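Local coordinates for protein EreC (Klebsiella pneumoniae, PDB 6XCQ) that probably hydrolyses the lactone ring ester of erythromycin and related macrolide antibiotics, thereby conferring resistance to them, at residues S194-S199 against S204-E209; P126-L131 against L157-N162; G100-S105 against P163-A168. The protein carries 1 engineered substitution. One frame throughout, in Å; residues are numbered along the deposited sequence.

Contact 1 (S194-S199 against S204-E209); sequences SIDGQS and SAKWGE
The ammonium nitrogen of Lys-206 is gripped twice by the loop that folds back along its helix: NZ gives a salt bridge of 2.9 Å to OD1 of Asp-196 and a hydrogen bond of 3.1 Å to the backbone O of Ser-194. The loop joins helix 182-191 to helix 200-208, and it bends in an inverse gamma turn centred on Ile-195, with the Ser-194 carbonyl and the Asp-196 carboxylate both reaching the same cation. NZ meets OD1 from above the carboxylate plane, 36° out of it, and stands tilted by 23° from the plane of the Ser-194 carbonyl. Lysine suits the place because its long chain can bend: the turns at chi2, chi3 and chi4 curl it over Ser-194 O, which lies 3.3 Å from CB of Lys-206, before the nitrogen arrives. Asp-196 holds CG between its backbone N and carbonyl carbon (chi1 62°), and from there its side chain crosses that of the lysine.

The apolar part lies deeper. The indole of Trp-207 packs on Leu-262 and Arg-266 of helix 244-267, and Ile-195 also touches Leu-262, so large apolar groups suit this buried side. Across the contact the CD1 methyl of Ile-195 meets the ring at its edge alone and packs mainly on the Trp-207 backbone, 3.6 Å from its N, and on its CB at 4.1 Å.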
loop_
_atom_site.group_PDB
_atom_site.type_symbol
_atom_site.label_atom_id
_atom_site.label_comp_id
_atom_site.label_asym_id
_atom_site.label_seq_id
_atom_site.Cartn_x
_atom_site.Cartn_y
_atom_site.Cartn_z
ATOM N N SER A 194 -19.267 11.165 12.139
ATOM C CA SER A 194 -18.446 10.896 13.313
ATOM C C SER A 194 -17.236 10.025 13.014
ATOM O O SER A 194 -16.410 9.822 13.908
ATOM C CB SER A 194 -19.283 10.223 14.397
ATOM O OG SER A 194 -19.443 8.851 14.112
ATOM N N ILE A 195 -17.116 9.483 11.805
ATOM C CA ILE A 195 -15.944 8.689 11.430
ATOM C C ILE A 195 -14.906 9.685 10.922
ATOM O O ILE A 195 -14.846 9.997 9.734
ATOM C CB ILE A 195 -16.282 7.619 10.392
ATOM C CG1 ILE A 195 -17.593 6.908 10.737
ATOM C CG2 ILE A 195 -15.139 6.618 10.264
ATOM C CD1 ILE A 195 -17.584 6.223 12.064
ATOM N N ASP A 196 -14.074 10.203 11.837
ATOM C CA ASP A 196 -13.132 11.261 11.473
ATOM C C ASP A 196 -11.726 11.018 12.020
ATOM O O ASP A 196 -10.978 11.973 12.253
ATOM C CB ASP A 196 -13.642 12.630 11.938
ATOM C CG ASP A 196 -13.799 12.723 13.448
ATOM O OD1 ASP A 196 -13.392 11.784 14.165
ATOM O OD2 ASP A 196 -14.350 13.739 13.921
ATOM N N GLY A 197 -11.349 9.764 12.237
ATOM C CA GLY A 197 -10.020 9.467 12.738
ATOM C C GLY A 197 -8.925 9.797 11.731
ATOM O O GLY A 197 -9.165 10.093 10.560
ATOM N N GLN A 198 -7.684 9.758 12.210
ATOM C CA GLN A 198 -6.521 9.922 11.346
ATOM C C GLN A 198 -5.797 8.603 11.144
ATOM O O GLN A 198 -4.706 8.570 10.551
ATOM C CB GLN A 198 -5.575 10.982 11.918
ATOM C CG GLN A 198 -6.016 12.412 11.646
ATOM C CD GLN A 198 -5.792 12.841 10.201
ATOM O OE1 GLN A 198 -5.117 12.156 9.433
ATOM N NE2 GLN A 198 -6.355 13.984 9.828
ATOM N N SER A 199 -6.386 7.512 11.625
ATOM C CA SER A 199 -5.852 6.181 11.390
ATOM C C SER A 199 -6.986 5.185 11.575
ATOM O O SER A 199 -8.044 5.512 12.123
ATOM C CB SER A 199 -4.687 5.877 12.333
ATOM O OG SER A 199 -5.179 5.653 13.637
ATOM N N SER A 204 -12.011 3.258 13.517
ATOM C CA SER A 204 -12.768 2.069 13.893
ATOM C C SER A 204 -13.361 2.207 15.289
ATOM O O SER A 204 -14.471 1.719 15.533
ATOM C CB SER A 204 -11.892 0.820 13.801
ATOM O OG SER A 204 -10.828 0.879 14.724
ATOM N N ALA A 205 -12.654 2.883 16.202
ATOM C CA ALA A 205 -13.229 3.175 17.513
ATOM C C ALA A 205 -14.469 4.059 17.394
ATOM O O ALA A 205 -15.465 3.836 18.093
ATOM C CB ALA A 205 -12.179 3.833 18.407
ATOM N N LYS A 206 -14.440 5.066 16.510
ATOM C CA LYS A 206 -15.633 5.888 16.308
ATOM C C LYS A 206 -16.765 5.083 15.672
ATOM O O LYS A 206 -17.942 5.303 15.982
ATOM C CB LYS A 206 -15.302 7.107 15.441
ATOM C CG LYS A 206 -14.335 8.101 16.067
ATOM C CD LYS A 206 -15.076 9.114 16.930
ATOM C CE LYS A 206 -14.438 10.496 16.853
ATOM N NZ LYS A 206 -15.397 11.509 16.292
ATOM N N TRP A 207 -16.426 4.151 14.779
ATOM C CA TRP A 207 -17.422 3.275 14.171
ATOM C C TRP A 207 -18.153 2.457 15.231
ATOM O O TRP A 207 -19.385 2.350 15.216
ATOM C CB TRP A 207 -16.736 2.362 13.150
ATOM C CG TRP A 207 -17.613 1.268 12.554
ATOM C CD1 TRP A 207 -17.634 -0.041 12.907
ATOM C CD2 TRP A 207 -18.570 1.415 11.491
ATOM N NE1 TRP A 207 -18.551 -0.731 12.139
ATOM C CE2 TRP A 207 -19.139 0.145 11.264
ATOM C CE3 TRP A 207 -19.001 2.498 10.717
ATOM C CZ2 TRP A 207 -20.118 -0.076 10.285
ATOM C CZ3 TRP A 207 -19.983 2.284 9.748
ATOM C CH2 TRP A 207 -20.530 1.003 9.542
ATOM N N GLY A 208 -17.403 1.872 16.165
ATOM C CA GLY A 208 -17.992 1.087 17.236
ATOM C C GLY A 208 -18.863 1.883 18.184
ATOM O O GLY A 208 -19.658 1.288 18.922
ATOM N N GLU A 209 -18.745 3.213 18.177
ATOM C CA GLU A 209 -19.623 4.039 18.995
ATOM C C GLU A 209 -20.989 4.269 18.352
ATOM O O GLU A 209 -21.921 4.705 19.041
ATOM C CB GLU A 209 -18.938 5.373 19.292
ATOM C CG GLU A 209 -17.891 5.260 20.394
ATOM C CD GLU A 209 -16.896 6.404 20.391
ATOM O OE1 GLU A 209 -15.828 6.254 21.024
ATOM O OE2 GLU A 209 -17.175 7.447 19.755
#

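Contact 2 (P126-L131 against L157-N162)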
loop_
_atom_site.group_PDB
_atom_site.type_symbol
_atom_site.label_atom_id
_atom_site.label_comp_id
_atom_site.label_asym_id
_atom_site.label_seq_id
_atom_site.Cartn_x
_atom_site.Cartn_y
_atom_site.Cartn_z
ATOM N N PRO A 126 -1.191 12.798 8.535
ATOM C CA PRO A 126 -0.096 12.257 9.377
ATOM C C PRO A 126 0.374 10.845 9.030
ATOM O O PRO A 126 1.586 10.615 8.942
ATOM C CB PRO A 126 -0.694 12.325 10.786
ATOM C CG PRO A 126 -1.636 13.500 10.731
ATOM C CD PRO A 126 -2.192 13.542 9.332
ATOM N N LEU A 127 -0.528 9.876 8.863
ATOM C CA LEU A 127 -0.050 8.517 8.591
ATOM C C LEU A 127 0.636 8.431 7.231
ATOM O O LEU A 127 1.722 7.838 7.110
ATOM C CB LEU A 127 -1.202 7.510 8.680
ATOM C CG LEU A 127 -0.863 6.057 8.344
ATOM C CD1 LEU A 127 0.131 5.442 9.370
ATOM C CD2 LEU A 127 -2.143 5.227 8.266
ATOM N N THR A 128 0.027 9.029 6.196
ATOM C CA THR A 128 0.658 9.065 4.880
ATOM C C THR A 128 2.048 9.690 4.944
ATOM O O THR A 128 2.998 9.187 4.328
ATOM C CB THR A 128 -0.227 9.846 3.917
ATOM O OG1 THR A 128 -1.487 9.172 3.793
ATOM C CG2 THR A 128 0.450 9.971 2.554
ATOM N N PHE A 129 2.184 10.780 5.695
ATOM C CA PHE A 129 3.473 11.452 5.842
ATOM C C PHE A 129 4.529 10.523 6.452
ATOM O O PHE A 129 5.663 10.460 5.969
ATOM C CB PHE A 129 3.282 12.720 6.679
ATOM C CG PHE A 129 4.530 13.547 6.841
ATOM C CD1 PHE A 129 4.906 14.453 5.864
ATOM C CD2 PHE A 129 5.324 13.413 7.976
ATOM C CE1 PHE A 129 6.055 15.223 6.011
ATOM C CE2 PHE A 129 6.474 14.177 8.138
ATOM C CZ PHE A 129 6.845 15.076 7.155
ATOM N N SER A 130 4.174 9.775 7.499
ATOM C CA SER A 130 5.157 8.904 8.140
ATOM C C SER A 130 5.460 7.666 7.302
ATOM O O SER A 130 6.598 7.180 7.300
ATOM C CB SER A 130 4.669 8.487 9.525
ATOM O OG SER A 130 4.411 9.616 10.337
ATOM N N LEU A 131 4.463 7.133 6.597
ATOM C CA LEU A 131 4.676 5.927 5.798
ATOM C C LEU A 131 5.536 6.207 4.575
ATOM O O LEU A 131 6.388 5.385 4.207
ATOM C CB LEU A 131 3.336 5.346 5.349
ATOM C CG LEU A 131 2.578 4.507 6.375
ATOM C CD1 LEU A 131 1.181 4.275 5.853
ATOM C CD2 LEU A 131 3.306 3.190 6.601
ATOM N N LEU A 157 -7.975 2.007 0.252
ATOM C CA LEU A 157 -8.945 2.839 0.959
ATOM C C LEU A 157 -8.236 4.075 1.497
ATOM O O LEU A 157 -6.998 4.085 1.561
ATOM C CB LEU A 157 -9.570 2.049 2.104
ATOM C CG LEU A 157 -10.109 0.689 1.678
ATOM C CD1 LEU A 157 -10.455 -0.140 2.895
ATOM C CD2 LEU A 157 -11.334 0.889 0.782
ATOM N N PRO A 158 -8.954 5.127 1.907
ATOM C CA PRO A 158 -8.294 6.165 2.705
ATOM C C PRO A 158 -7.582 5.512 3.879
ATOM O O PRO A 158 -8.199 4.752 4.640
ATOM C CB PRO A 158 -9.459 7.072 3.145
ATOM C CG PRO A 158 -10.667 6.236 2.999
ATOM C CD PRO A 158 -10.398 5.392 1.780
ATOM N N ASN A 159 -6.273 5.739 4.013
ATOM C CA ASN A 159 -5.571 5.021 5.077
ATOM C C ASN A 159 -5.974 5.514 6.463
ATOM O O ASN A 159 -5.487 4.986 7.473
ATOM C CB ASN A 159 -4.052 5.082 4.866
ATOM C CG ASN A 159 -3.507 6.492 4.789
ATOM O OD1 ASN A 159 -4.006 7.408 5.432
ATOM N ND2 ASN A 159 -2.439 6.661 4.013
ATOM N N THR A 160 -6.871 6.497 6.520
ATOM C CA THR A 160 -7.558 6.914 7.735
ATOM C C THR A 160 -8.833 6.131 7.992
ATOM O O THR A 160 -9.380 6.231 9.097
ATOM C CB THR A 160 -7.940 8.394 7.643
ATOM O OG1 THR A 160 -8.722 8.583 6.460
ATOM C CG2 THR A 160 -6.703 9.287 7.578
ATOM N N LEU A 161 -9.325 5.381 6.988
ATOM C CA LEU A 161 -10.684 4.812 6.978
ATOM C C LEU A 161 -11.740 5.881 7.280
ATOM O O LEU A 161 -12.818 5.592 7.793
ATOM C CB LEU A 161 -10.820 3.614 7.934
ATOM C CG LEU A 161 -9.842 2.454 7.676
ATOM C CD1 LEU A 161 -10.094 1.248 8.613
ATOM C CD2 LEU A 161 -9.888 2.014 6.215
ATOM N N ASN A 162 -11.459 7.130 6.920
ATOM C CA ASN A 162 -12.453 8.182 7.060
ATOM C C ASN A 162 -13.120 8.382 5.704
ATOM O O ASN A 162 -12.446 8.818 4.758
ATOM C CB ASN A 162 -11.797 9.477 7.532
ATOM C CG ASN A 162 -12.774 10.644 7.617
ATOM O OD1 ASN A 162 -13.950 10.541 7.235
ATOM N ND2 ASN A 162 -12.284 11.769 8.124
HETATM O O HOH W 1 -2.843 9.621 6.292
#
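Asn-159 reaches helix 126-146 through a short, nearly straight hydrogen bond: its ND2 donates to OG1 of Thr-128 over 2.7 Å, with an N-H...O angle of 173°. The hydroxyl oxygen lies practically in the amide plane, and the two side chains cross at about a right angle. Beside this bond CD2 of Leu-127 lies 3.4 Å from the backbone O of Asn-159 and 3.9 Å from its CB, the leucine running past the asparagine in the opposite direction. A water links the other half of the amide to the helix, accepting from Thr-128 N and donating to OD1 of Asn-159 at 2.6 Å.

An amide suits this place because it offers donor and acceptor together. ND2 also donates to Glu-98 O, and OD1 also accepts from Gln-103 NE2, so partners at both ends should fix the rotation of the group. Behind it, a type I turn from Pro-158 to Leu-161 carries Asn-159, and Thr-160 adds an ST turn, its OG1 accepting from Asn-162 N. The loop follows strand 151-154, the outermost parallel strand of the sheet, and leads into helix 164-177; Thr-128 meanwhile packs on Gln-103 and Leu-107 of helix 101-112.

Contact 3 (G100-S105 against P163-A168)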
loop_
_atom_site.group_PDB
_atom_site.type_symbol
_atom_site.label_atom_id
_atom_site.label_comp_id
_atom_site.label_asym_id
_atom_site.label_seq_id
_atom_site.Cartn_x
_atom_site.Cartn_y
_atom_site.Cartn_z
ATOM N N GLY A 100 -5.687 6.419 -0.171
ATOM C CA GLY A 100 -6.851 6.526 -1.029
ATOM C C GLY A 100 -6.584 7.370 -2.259
ATOM O O GLY A 100 -5.588 8.087 -2.352
ATOM N N ALA A 101 -7.501 7.249 -3.231
ATOM C CA ALA A 101 -7.392 7.984 -4.491
ATOM C C ALA A 101 -7.348 9.487 -4.262
ATOM O O ALA A 101 -6.599 10.203 -4.928
ATOM C CB ALA A 101 -8.575 7.644 -5.406
ATOM N N ILE A 102 -8.163 9.988 -3.344
ATOM C CA ILE A 102 -8.176 11.424 -3.104
ATOM C C ILE A 102 -6.917 11.851 -2.352
ATOM O O ILE A 102 -6.321 12.894 -2.648
ATOM C CB ILE A 102 -9.454 11.812 -2.350
ATOM C CG1 ILE A 102 -10.678 11.555 -3.253
ATOM C CG2 ILE A 102 -9.380 13.265 -1.917
ATOM C CD1 ILE A 102 -12.016 11.723 -2.561
ATOM N N GLN A 103 -6.501 11.068 -1.356
ATOM C CA GLN A 103 -5.222 11.337 -0.709
ATOM C C GLN A 103 -4.103 11.421 -1.734
ATOM O O GLN A 103 -3.240 12.302 -1.661
ATOM C CB GLN A 103 -4.917 10.244 0.320
ATOM C CG GLN A 103 -5.684 10.375 1.616
ATOM C CD GLN A 103 -5.371 9.249 2.586
ATOM O OE1 GLN A 103 -5.411 8.070 2.226
ATOM N NE2 GLN A 103 -5.049 9.610 3.825
ATOM N N ALA A 104 -4.115 10.527 -2.718
ATOM C CA ALA A 104 -3.039 10.525 -3.701
ATOM C C ALA A 104 -3.111 11.725 -4.638
ATOM O O ALA A 104 -2.073 12.189 -5.116
ATOM C CB ALA A 104 -3.059 9.223 -4.510
ATOM N N SER A 105 -4.313 12.223 -4.956
ATOM C CA SER A 105 -4.383 13.392 -5.836
ATOM C C SER A 105 -3.700 14.593 -5.194
ATOM O O SER A 105 -3.026 15.372 -5.878
ATOM C CB SER A 105 -5.839 13.720 -6.192
ATOM O OG SER A 105 -6.585 13.985 -5.021
ATOM N N PRO A 163 -14.413 8.086 5.556
ATOM C CA PRO A 163 -15.071 8.193 4.239
ATOM C C PRO A 163 -15.461 9.601 3.821
ATOM O O PRO A 163 -16.085 9.755 2.761
ATOM C CB PRO A 163 -16.328 7.332 4.420
ATOM C CG PRO A 163 -16.677 7.510 5.865
ATOM C CD PRO A 163 -15.328 7.580 6.595
ATOM N N ARG A 164 -15.109 10.625 4.602
ATOM C CA ARG A 164 -15.581 11.977 4.322
ATOM C C ARG A 164 -15.205 12.436 2.915
ATOM O O ARG A 164 -16.066 12.901 2.164
ATOM C CB ARG A 164 -15.033 12.959 5.355
ATOM C CG ARG A 164 -15.633 14.357 5.200
ATOM C CD ARG A 164 -14.760 15.435 5.825
ATOM N NE ARG A 164 -13.470 15.577 5.150
ATOM C CZ ARG A 164 -12.299 15.302 5.718
ATOM N NH1 ARG A 164 -11.172 15.461 5.037
ATOM N NH2 ARG A 164 -12.258 14.867 6.970
ATOM N N ASP A 165 -13.915 12.357 2.558
ATOM C CA ASP A 165 -13.476 12.811 1.236
ATOM C C ASP A 165 -14.243 12.084 0.137
ATOM O O ASP A 165 -14.683 12.697 -0.839
ATOM C CB ASP A 165 -11.971 12.574 1.026
ATOM C CG ASP A 165 -11.067 13.536 1.805
ATOM O OD1 ASP A 165 -11.526 14.572 2.335
ATOM O OD2 ASP A 165 -9.860 13.223 1.877
ATOM N N ASP A 166 -14.390 10.764 0.269
ATOM C CA ASP A 166 -15.045 10.007 -0.791
ATOM C C ASP A 166 -16.493 10.448 -0.947
ATOM O O ASP A 166 -16.968 10.657 -2.067
ATOM C CB ASP A 166 -14.972 8.511 -0.505
ATOM C CG ASP A 166 -13.580 7.931 -0.750
ATOM O OD1 ASP A 166 -12.988 8.204 -1.821
ATOM O OD2 ASP A 166 -13.091 7.188 0.126
ATOM N N LEU A 167 -17.206 10.582 0.171
ATOM C CA LEU A 167 -18.611 10.968 0.125
ATOM C C LEU A 167 -18.780 12.377 -0.411
ATOM O O LEU A 167 -19.754 12.668 -1.116
ATOM C CB LEU A 167 -19.229 10.871 1.514
ATOM C CG LEU A 167 -19.495 9.482 2.079
ATOM C CD1 LEU A 167 -19.322 9.523 3.589
ATOM C CD2 LEU A 167 -20.891 8.995 1.692
ATOM N N ALA A 168 -17.855 13.270 -0.067
ATOM C CA ALA A 168 -17.967 14.653 -0.513
ATOM C C ALA A 168 -17.757 14.762 -2.014
ATOM O O ALA A 168 -18.457 15.525 -2.688
ATOM C CB ALA A 168 -16.964 15.535 0.234
HETATM O O HOH W 2 -10.163 8.130 -1.923
#
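Ile-102 turns its CB toward the first turn of helix 164-177, and its two branches then part. CG2 comes to 4.0 Å from CB of Asp-165 and 3.8 Å from OD2 of the same residue. The other branch runs through CG1, anti to the carbonyl carbon (chi1 -66°), and continues extended at chi2, which carries CD1 farthest across. That methyl sits among oxygens as well as carbon: it lies 3.3 Å from the backbone O of Asp-165 and also touches CB of that residue. On its other flank is the carboxylate of Asp-166, whose OD1 is 3.7 Å from CD1 of Ile-102. The contact is van der Waals packing of methyl groups on the backbone and acidic side chains of the helix's first turn, with the isoleucine and Asp-165 side chains crossing at a slant. A beta-branched residue suits the place, since it offers two methyl groups to one aspartate.

Helices 101-112 and 164-177 each begin shortly after a strand, 94-97 and 151-154, which are adjacent and parallel in the mixed sheet of this alpha/beta fold. Gly-100 is the N-cap of helix 101-112, and the side chain of Gln-103 reaches back along the helix start, so that its OE1 accepts from Gly-100 N in the carbonyl plane, on a lone pair. Acidic residues suit the first turn of helix 164-177, where their charge would probably be favourable to the helix dipole. OD1 of Asp-165 forms a salt bridge with NH1 of Arg-164, though its hydrogen bond is bent and weak; OD2 pairs with Arg-106. OD2 of Asp-166 is hydrogen-bonded to the hydroxyl of Ser-254 on helix 244-267. Its OD1 reaches helix 101-112 through a water that donates to it at 2.8 Å and accepts from Ile-102 N at 3.1 Å.

From the N terminus, the chain passes strand 94-97 and enters helix 101-112, which opens contact 3. It then starts helix 126-146, which opens contact 2, and returns through strand 151-154. Residues 157-162 close contact 2, and 163-168 close contact 3, so the shorter loop is nested in the longer. Contact 1 follows in series as a local closure. All three adjoin: Gln-103 of contact 3 reaches Asn-159 of contact 2, while Ile-195 of contact 1 packs on Leu-161 and Pro-163. Contacts 2 and 3 tie the starts of helices 126-146 and 101-112 to the connection from strand 151-154 into helix 164-177; contact 1 ties the loop after helix 182-191 to helix 200-208.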